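PDB 3FMC: putative succinylglutamate desuccinylase / aspartoacylase from Shewanella amazonensis, which is probably a zinc-dependent hydrolase that acts on ester bonds. Local coordinates for residues A32-Y37 with A165-D170; I38-H43 with A51-L56; K58-Y63 with G269-T274. One frame throughout, in Å; residues are numbered along the deposited sequence.

Strand 36-40 runs through the first two contacts. Interaction 1 pairs its start with strand 167-174, and interaction 2, about 15 Å away between centres, packs its continuation against helix 48-60. The two meet where Gln39 NE2 lies 3.1 Å from Asp170 OD1, probably hydrogen-bonded. Interaction 3 takes up the end of that helix, about 17 Å from interaction 2 between centres, and comes back to interaction 1 through Val270, whose CG2 is 3.6 Å from Val36 CG2. His43, just past strand 36-40, and His172, near the end of strand 167-174, face one vacant point with Glu46, consistent with the zinc site of this family; interaction 3 lies at the far end of the helix.

Interaction 1. Residues A32-Y37 with A165-D170; sequences AGPSVY and ADIVLD
Ser35 and Asp166 meet at the looser, polar end of this contact, ahead of the paired residues. Asp166 OD2 accepts the backbone N-H of Ser35, N to OD2 2.9 Å, a nearly straight bond (165°) that reaches the oxygen on its anti side and well out of the carboxylate plane. In return Ser35 OG, turned between its own N and carbonyl carbon (chi1 57°), accepts the N-H of Asp166, and a water joins OG to Asp166 OD1. Putting an alanine at Asp166 would probably leave the Ser35 N-H without its acceptor and that water without one of its two holds. Further on the strands pair in parallel, Val36 beside Ile167 and Tyr37 beside Val168, neighbours in the central sheet of a zinc-exopeptidase-like catalytic domain. Tyr37 N gives to Ile167 O at 2.8 Å, and Leu169 N gives to Tyr37 O at 2.9 Å. Packing here is close and buried. On one face Ile167 CD1 touches both Pro34 CB (3.9 Å) and Val36 CG2 (4.0 Å); helix 251-267 packs on Val36 and Ile167, and Val270 on all three. On the other, Tyr37 CB rests on Ala165 CB at 3.6 Å and the tyrosine packs against helix 150-163, its hydroxyl hydrogen-bonded to Gln39.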
loop_
_atom_site.group_PDB
_atom_site.type_symbol
_atom_site.label_atom_id
_atom_site.label_comp_id
_atom_site.label_asym_id
_atom_site.label_seq_id
_atom_site.Cartn_x
_atom_site.Cartn_y
_atom_site.Cartn_z
ATOM N N ALA C 32 25.932 17.547 -37.928
ATOM C CA ALA C 32 26.835 17.799 -36.844
ATOM C C ALA C 32 26.123 18.373 -35.649
ATOM O O ALA C 32 26.795 18.922 -34.755
ATOM C CB ALA C 32 27.953 18.755 -37.296
ATOM N N GLY C 33 24.795 18.266 -35.618
ATOM C CA GLY C 33 24.029 18.819 -34.511
ATOM C C GLY C 33 24.281 18.054 -33.213
ATOM O O GLY C 33 24.810 16.931 -33.238
ATOM N N PRO C 34 23.949 18.667 -32.071
ATOM C CA PRO C 34 24.127 17.927 -30.832
ATOM C C PRO C 34 23.178 16.727 -30.744
ATOM O O PRO C 34 22.108 16.741 -31.372
ATOM C CB PRO C 34 23.737 18.935 -29.735
ATOM C CG PRO C 34 23.690 20.295 -30.402
ATOM C CD PRO C 34 23.419 20.032 -31.858
ATOM N N SER C 35 23.565 15.731 -29.954
ATOM C CA SER C 35 22.713 14.560 -29.701
ATOM C C SER C 35 21.837 14.831 -28.480
ATOM O O SER C 35 22.225 15.523 -27.525
ATOM C CB SER C 35 23.519 13.286 -29.495
ATOM O OG SER C 35 24.436 13.420 -28.430
ATOM N N VAL C 36 20.662 14.239 -28.498
ATOM C CA VAL C 36 19.661 14.492 -27.452
ATOM C C VAL C 36 19.118 13.156 -26.936
ATOM O O VAL C 36 18.822 12.222 -27.717
ATOM C CB VAL C 36 18.485 15.303 -27.998
ATOM C CG1 VAL C 36 17.511 15.722 -26.883
ATOM C CG2 VAL C 36 19.017 16.567 -28.787
ATOM N N TYR C 37 18.979 13.105 -25.629
ATOM C CA TYR C 37 18.379 11.974 -24.926
ATOM C C TYR C 37 17.190 12.495 -24.106
ATOM O O TYR C 37 17.350 13.424 -23.328
ATOM C CB TYR C 37 19.380 11.291 -24.034
ATOM C CG TYR C 37 18.774 10.209 -23.162
ATOM C CD1 TYR C 37 18.672 8.887 -23.601
ATOM C CD2 TYR C 37 18.300 10.514 -21.890
ATOM C CE1 TYR C 37 18.095 7.889 -22.751
ATOM C CE2 TYR C 37 17.748 9.537 -21.060
ATOM C CZ TYR C 37 17.649 8.213 -21.514
ATOM O OH TYR C 37 17.098 7.225 -20.725
ATOM N N ALA C 165 24.705 11.436 -24.637
ATOM C CA ALA C 165 24.136 12.616 -25.313
ATOM C C ALA C 165 24.754 13.968 -24.861
ATOM O O ALA C 165 25.343 14.089 -23.781
ATOM C CB ALA C 165 22.605 12.645 -25.073
ATOM N N ASP C 166 24.567 14.987 -25.702
ATOM C CA ASP C 166 24.967 16.353 -25.403
ATOM C C ASP C 166 23.887 17.072 -24.617
ATOM O O ASP C 166 24.188 17.989 -23.879
ATOM C CB ASP C 166 25.226 17.133 -26.686
ATOM C CG ASP C 166 26.319 16.490 -27.540
ATOM O OD1 ASP C 166 27.336 16.042 -26.968
ATOM O OD2 ASP C 166 26.096 16.367 -28.766
ATOM N N ILE C 167 22.634 16.685 -24.842
ATOM C CA ILE C 167 21.458 17.289 -24.207
ATOM C C ILE C 167 20.590 16.188 -23.610
ATOM O O ILE C 167 20.251 15.220 -24.296
ATOM C CB ILE C 167 20.629 18.076 -25.246
ATOM C CG1 ILE C 167 21.497 19.179 -25.889
ATOM C CG2 ILE C 167 19.340 18.673 -24.617
ATOM C CD1 ILE C 167 20.868 19.743 -27.153
ATOM N N VAL C 168 20.223 16.369 -22.348
ATOM C CA VAL C 168 19.381 15.422 -21.623
ATOM C C VAL C 168 18.139 16.132 -21.135
ATOM O O VAL C 168 18.259 17.152 -20.442
ATOM C CB VAL C 168 20.141 14.821 -20.423
ATOM C CG1 VAL C 168 19.222 13.999 -19.540
ATOM C CG2 VAL C 168 21.380 13.987 -20.921
ATOM N N LEU C 169 16.979 15.625 -21.517
ATOM C CA LEU C 169 15.693 16.185 -21.066
ATOM C C LEU C 169 14.919 15.095 -20.314
ATOM O O LEU C 169 14.557 14.081 -20.892
ATOM C CB LEU C 169 14.840 16.694 -22.239
ATOM C CG LEU C 169 15.485 17.691 -23.201
ATOM C CD1 LEU C 169 14.467 18.007 -24.344
ATOM C CD2 LEU C 169 15.981 18.909 -22.447
ATOM N N ASP C 170 14.691 15.317 -19.027
ATOM C CA ASP C 170 13.965 14.352 -18.148
ATOM C C ASP C 170 12.560 14.918 -17.966
ATOM O O ASP C 170 12.386 15.993 -17.414
ATOM C CB ASP C 170 14.711 14.210 -16.821
ATOM C CG ASP C 170 14.275 12.970 -16.009
ATOM O OD1 ASP C 170 13.492 12.165 -16.538
ATOM O OD2 ASP C 170 14.710 12.838 -14.831
HETATM O O HOH W 1 27.521 13.166 -27.452
#

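Interaction 2. Residues I38-H43 with A51-L56; sequences IQANVH and AVIYQL
Ile38 and Ile53 have the same side-chain shape: in each, CG1 stands anti to the carbonyl carbon (chi1 -50° and -73°) and the chain runs on extended, so that the CD1 of each reaches across to the other element. Leu56 CG is instead anti to the backbone N (chi1 -175°), which directs CD2 at the end of Ile38. That methyl pair, Ile38 CD1 with Leu56 CD2, is closer at 3.4 Å than methyls normally sit. The two isoleucines lie side by side, pointing opposite ways, with Ile53 CG1 4.2 Å from Ile38 CG2, and Ile53 ends with CD1 against Ala40 CB at 3.6 Å; the small alanine lets the isoleucine tip come close to the strand backbone, 3.9 Å from Ala40 N. Strand 38-40 and helix 51-56 run antiparallel in sense with their axes 8.9 Å apart, the first half of the beta-alpha-beta unit that returns through strand 69-72. Leu71 of that strand and Leu171 of strand 167-174 touch the same isoleucines, while Leu323 of the second subunit also packs on Ile53. Across the two segments there is no hydrogen bond: the side-chain contacts are all aliphatic, and Ile53 CD1 also lies against the backbone, so the helix is held to the sheet here by burial of apolar groups and close fit, with no directional bond to fix it.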
loop_
_atom_site.group_PDB
_atom_site.type_symbol
_atom_site.label_atom_id
_atom_site.label_comp_id
_atom_site.label_asym_id
_atom_site.label_seq_id
_atom_site.Cartn_x
_atom_site.Cartn_y
_atom_site.Cartn_z
ATOM N N ILE C 38 16.013 11.910 -24.336
ATOM C CA ILE C 38 14.750 12.335 -23.680
ATOM C C ILE C 38 14.123 11.102 -23.035
ATOM O O ILE C 38 14.024 10.056 -23.680
ATOM C CB ILE C 38 13.752 12.938 -24.690
ATOM C CG1 ILE C 38 14.459 14.011 -25.538
ATOM C CG2 ILE C 38 12.492 13.472 -23.981
ATOM C CD1 ILE C 38 13.548 14.724 -26.581
ATOM N N GLN C 39 13.725 11.232 -21.773
ATOM C CA GLN C 39 13.017 10.144 -21.074
ATOM C C GLN C 39 11.800 10.678 -20.334
ATOM O O GLN C 39 11.717 11.851 -20.021
ATOM C CB GLN C 39 13.925 9.358 -20.119
ATOM C CG GLN C 39 14.459 10.149 -18.937
ATOM C CD GLN C 39 15.356 9.369 -18.050
ATOM O OE1 GLN C 39 16.016 8.436 -18.482
ATOM N NE2 GLN C 39 15.372 9.732 -16.774
ATOM N N ALA C 40 10.866 9.773 -20.041
ATOM C CA ALA C 40 9.631 10.105 -19.349
ATOM C C ALA C 40 9.233 8.959 -18.431
ATOM O O ALA C 40 9.522 7.785 -18.733
ATOM C CB ALA C 40 8.471 10.305 -20.351
ATOM N N ASN C 41 8.490 9.328 -17.397
ATOM C CA ASN C 41 7.688 8.380 -16.556
ATOM C C ASN C 41 8.576 7.500 -15.664
ATOM O O ASN C 41 8.266 6.310 -15.398
ATOM C CB ASN C 41 6.761 7.553 -17.500
ATOM C CG ASN C 41 5.466 7.004 -16.855
ATOM O OD1 ASN C 41 4.750 6.226 -17.516
ATOM N ND2 ASN C 41 5.130 7.420 -15.632
ATOM N N VAL C 42 9.710 8.068 -15.238
ATOM C CA VAL C 42 10.558 7.413 -14.243
ATOM C C VAL C 42 9.730 7.314 -12.952
ATOM O O VAL C 42 9.793 6.300 -12.219
ATOM C CB VAL C 42 11.938 8.126 -14.073
ATOM C CG1 VAL C 42 12.689 7.640 -12.794
ATOM C CG2 VAL C 42 12.866 7.832 -15.293
ATOM N N HIS C 43 8.960 8.370 -12.655
ATOM C CA HIS C 43 7.949 8.328 -11.575
ATOM C C HIS C 43 6.646 7.831 -12.207
ATOM O O HIS C 43 6.078 8.471 -13.131
ATOM C CB HIS C 43 7.748 9.662 -10.891
ATOM C CG HIS C 43 8.880 10.086 -10.031
ATOM N ND1 HIS C 43 9.384 11.358 -10.072
ATOM C CD2 HIS C 43 9.621 9.416 -9.112
ATOM C CE1 HIS C 43 10.355 11.479 -9.182
ATOM N NE2 HIS C 43 10.540 10.305 -8.603
ATOM N N ALA C 51 2.862 11.236 -23.316
ATOM C CA ALA C 51 2.054 11.985 -24.297
ATOM C C ALA C 51 2.938 13.040 -24.942
ATOM O O ALA C 51 2.801 13.325 -26.164
ATOM C CB ALA C 51 0.797 12.658 -23.602
ATOM N N VAL C 52 3.846 13.610 -24.153
ATOM C CA VAL C 52 4.797 14.614 -24.704
ATOM C C VAL C 52 5.768 13.963 -25.711
ATOM O O VAL C 52 6.039 14.502 -26.811
ATOM C CB VAL C 52 5.506 15.437 -23.597
ATOM C CG1 VAL C 52 6.560 16.367 -24.214
ATOM C CG2 VAL C 52 4.489 16.245 -22.751
ATOM N N ILE C 53 6.302 12.792 -25.355
ATOM C CA ILE C 53 7.195 12.055 -26.240
ATOM C C ILE C 53 6.441 11.657 -27.516
ATOM O O ILE C 53 6.955 11.812 -28.653
ATOM C CB ILE C 53 7.858 10.851 -25.517
ATOM C CG1 ILE C 53 8.929 11.366 -24.526
ATOM C CG2 ILE C 53 8.470 9.857 -26.493
ATOM C CD1 ILE C 53 9.696 10.259 -23.738
ATOM N N TYR C 54 5.214 11.203 -27.346
ATOM C CA TYR C 54 4.384 10.830 -28.479
ATOM C C TYR C 54 4.258 12.023 -29.461
ATOM O O TYR C 54 4.528 11.902 -30.648
ATOM C CB TYR C 54 3.002 10.428 -27.983
ATOM C CG TYR C 54 2.009 10.194 -29.093
ATOM C CD1 TYR C 54 2.069 9.022 -29.863
ATOM C CD2 TYR C 54 1.023 11.129 -29.384
ATOM C CE1 TYR C 54 1.195 8.804 -30.880
ATOM C CE2 TYR C 54 0.143 10.910 -30.409
ATOM C CZ TYR C 54 0.237 9.748 -31.160
ATOM O OH TYR C 54 -0.663 9.511 -32.159
ATOM N N GLN C 55 3.798 13.156 -28.956
ATOM C CA GLN C 55 3.589 14.326 -29.811
ATOM C C GLN C 55 4.897 14.801 -30.423
ATOM O O GLN C 55 4.903 15.203 -31.596
ATOM C CB GLN C 55 2.912 15.465 -29.057
ATOM C CG GLN C 55 1.479 15.182 -28.571
ATOM C CD GLN C 55 0.466 15.164 -29.660
ATOM O OE1 GLN C 55 0.780 14.817 -30.779
ATOM N NE2 GLN C 55 -0.760 15.458 -29.333
ATOM N N LEU C 56 5.987 14.753 -29.671
ATOM C CA LEU C 56 7.279 15.195 -30.167
ATOM C C LEU C 56 7.702 14.295 -31.327
ATOM O O LEU C 56 8.159 14.771 -32.381
ATOM C CB LEU C 56 8.331 15.217 -29.057
ATOM C CG LEU C 56 9.727 15.772 -29.393
ATOM C CD1 LEU C 56 9.624 17.256 -29.917
ATOM C CD2 LEU C 56 10.645 15.656 -28.162
#

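Interaction 3. Residues K58-Y63 with G269-T274; sequences KLLEHY and GVIAET
Tyr63 and Glu273 meet through van der Waals contact, the glutamate lying along the tyrosine over several atoms. Its side chain bends at chi2 (80°) and follows one edge of the ring: CB lies in the ring plane, 3.6 Å from Tyr63 CD1, and the carboxylate OE1 comes to 3.4 Å from the same carbon, also near that plane. Ring and carboxylate planes stand 80° apart. OE1 thus lies by the ring's edge, where the C-H carries partial positive charge, a placement that is likely to be mildly favourable. Ile271 supplies the purely apolar part. Its CG1 occupies the position between the backbone N and the carbonyl carbon (chi1 61°), which sends CD1 to Tyr63 CD1 at 3.8 Å, while CG2 meets Leu60 CD2 at 4.0 Å, the two side chains crossing at about a right angle.

The polar links are indirect or fall just beyond the segments. A water gives a hydrogen bond to Glu273 OE2 at 2.6 Å and a longer one to His62 O at 3.3 Å, bridging the two segments. Glu273 OE1 accepts the backbone N-H of Glu64, so each carboxylate oxygen has a partner, one of them protein and the other solvent. Within 58-63, Leu60 to Tyr63 form a type I turn, closed by Tyr63 N to Leu60 O at 3.1 Å.

Gly269, with its positive phi, ends helix 251-267 in a Schellman motif, and the loop that follows passes the end of helix 48-60. Leu262 of the former helix touches both Tyr63 and Ile271, and Ile69 of strand 69-72 lies against Leu60.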
loop_
_atom_site.group_PDB
_atom_site.type_symbol
_atom_site.label_atom_id
_atom_site.label_comp_id
_atom_site.label_asym_id
_atom_site.label_seq_id
_atom_site.Cartn_x
_atom_site.Cartn_y
_atom_site.Cartn_z
ATOM N N LYS C 58 5.788 12.562 -33.323
ATOM C CA LYS C 58 4.904 12.833 -34.468
ATOM C C LYS C 58 5.360 14.088 -35.228
ATOM O O LYS C 58 5.315 14.125 -36.475
ATOM C CB LYS C 58 3.457 13.042 -34.035
ATOM C CG LYS C 58 2.804 11.864 -33.370
ATOM C CD LYS C 58 2.767 10.628 -34.196
ATOM C CE LYS C 58 1.662 10.560 -35.169
ATOM N NZ LYS C 58 1.646 9.125 -35.654
ATOM N N LEU C 59 5.763 15.111 -34.471
ATOM C CA LEU C 59 6.285 16.365 -35.068
ATOM C C LEU C 59 7.643 16.159 -35.737
ATOM O O LEU C 59 7.875 16.634 -36.846
ATOM C CB LEU C 59 6.403 17.448 -33.991
ATOM C CG LEU C 59 5.116 18.103 -33.529
ATOM C CD1 LEU C 59 5.321 18.924 -32.268
ATOM C CD2 LEU C 59 4.545 18.926 -34.637
ATOM N N LEU C 60 8.536 15.437 -35.062
ATOM C CA LEU C 60 9.892 15.209 -35.534
ATOM C C LEU C 60 9.910 14.501 -36.868
ATOM O O LEU C 60 10.833 14.687 -37.654
ATOM C CB LEU C 60 10.726 14.455 -34.541
ATOM C CG LEU C 60 11.262 15.307 -33.392
ATOM C CD1 LEU C 60 11.825 14.333 -32.325
ATOM C CD2 LEU C 60 12.312 16.338 -33.852
ATOM N N GLU C 61 8.895 13.701 -37.128
ATOM C CA GLU C 61 8.833 13.009 -38.402
ATOM C C GLU C 61 8.859 13.956 -39.592
ATOM O O GLU C 61 9.251 13.524 -40.666
ATOM C CB GLU C 61 7.630 12.071 -38.440
ATOM C CG GLU C 61 7.931 10.852 -37.579
ATOM C CD GLU C 61 6.730 10.017 -37.297
ATOM O OE1 GLU C 61 5.629 10.313 -37.850
ATOM O OE2 GLU C 61 6.910 9.067 -36.510
ATOM N N HIS C 62 8.515 15.230 -39.374
ATOM C CA HIS C 62 8.462 16.278 -40.402
ATOM C C HIS C 62 9.552 17.357 -40.343
ATOM O O HIS C 62 9.431 18.401 -40.999
ATOM C CB HIS C 62 7.136 17.021 -40.296
ATOM C CG HIS C 62 5.958 16.116 -40.221
ATOM N ND1 HIS C 62 5.707 15.151 -41.173
ATOM C CD2 HIS C 62 4.965 16.018 -39.308
ATOM C CE1 HIS C 62 4.612 14.490 -40.844
ATOM N NE2 HIS C 62 4.139 15.001 -39.721
ATOM N N TYR C 63 10.563 17.163 -39.508
ATOM C CA TYR C 63 11.669 18.099 -39.413
ATOM C C TYR C 63 12.910 17.426 -39.942
ATOM O O TYR C 63 12.945 16.211 -40.133
ATOM C CB TYR C 63 11.896 18.563 -37.981
ATOM C CG TYR C 63 10.885 19.581 -37.530
ATOM C CD1 TYR C 63 11.127 20.919 -37.674
ATOM C CD2 TYR C 63 9.673 19.197 -36.991
ATOM C CE1 TYR C 63 10.204 21.868 -37.275
ATOM C CE2 TYR C 63 8.753 20.119 -36.590
ATOM C CZ TYR C 63 9.026 21.467 -36.734
ATOM O OH TYR C 63 8.107 22.410 -36.321
ATOM N N GLY C 269 20.460 23.716 -32.706
ATOM C CA GLY C 269 20.853 23.170 -33.994
ATOM C C GLY C 269 20.723 21.689 -34.150
ATOM O O GLY C 269 21.435 21.085 -34.959
ATOM N N VAL C 270 19.786 21.111 -33.402
ATOM C CA VAL C 270 19.478 19.683 -33.484
ATOM C C VAL C 270 18.591 19.439 -34.687
ATOM O O VAL C 270 18.714 18.406 -35.324
ATOM C CB VAL C 270 18.770 19.201 -32.186
ATOM C CG1 VAL C 270 18.233 17.732 -32.395
ATOM C CG2 VAL C 270 19.718 19.340 -30.991
ATOM N N ILE C 271 17.704 20.391 -34.992
ATOM C CA ILE C 271 16.856 20.380 -36.162
ATOM C C ILE C 271 17.279 21.609 -37.041
ATOM O O ILE C 271 17.763 22.601 -36.506
ATOM C CB ILE C 271 15.337 20.369 -35.819
ATOM C CG1 ILE C 271 14.921 21.606 -35.032
ATOM C CG2 ILE C 271 15.009 19.101 -35.020
ATOM C CD1 ILE C 271 13.398 21.707 -34.709
ATOM N N ALA C 272 17.153 21.484 -38.359
ATOM C CA ALA C 272 17.560 22.560 -39.310
ATOM C C ALA C 272 16.595 23.731 -39.302
ATOM O O ALA C 272 17.000 24.905 -39.414
ATOM C CB ALA C 272 17.665 21.978 -40.735
ATOM N N GLU C 273 15.327 23.430 -39.109
ATOM C CA GLU C 273 14.282 24.422 -39.163
ATOM C C GLU C 273 14.326 25.464 -38.059
ATOM O O GLU C 273 14.798 25.193 -36.961
ATOM C CB GLU C 273 12.902 23.758 -39.106
ATOM C CG GLU C 273 12.485 23.005 -40.335
ATOM C CD GLU C 273 13.066 21.615 -40.477
ATOM O OE1 GLU C 273 13.884 21.133 -39.645
ATOM O OE2 GLU C 273 12.670 20.989 -41.474
ATOM N N THR C 274 13.829 26.652 -38.383
ATOM C CA THR C 274 13.668 27.710 -37.420
ATOM C C THR C 274 12.356 27.488 -36.671
ATOM O O THR C 274 11.291 27.383 -37.279
ATOM C CB THR C 274 13.623 29.092 -38.140
ATOM O OG1 THR C 274 14.813 29.254 -38.896
ATOM C CG2 THR C 274 13.484 30.243 -37.127
HETATM O O HOH W 2 12.108 18.847 -42.863
#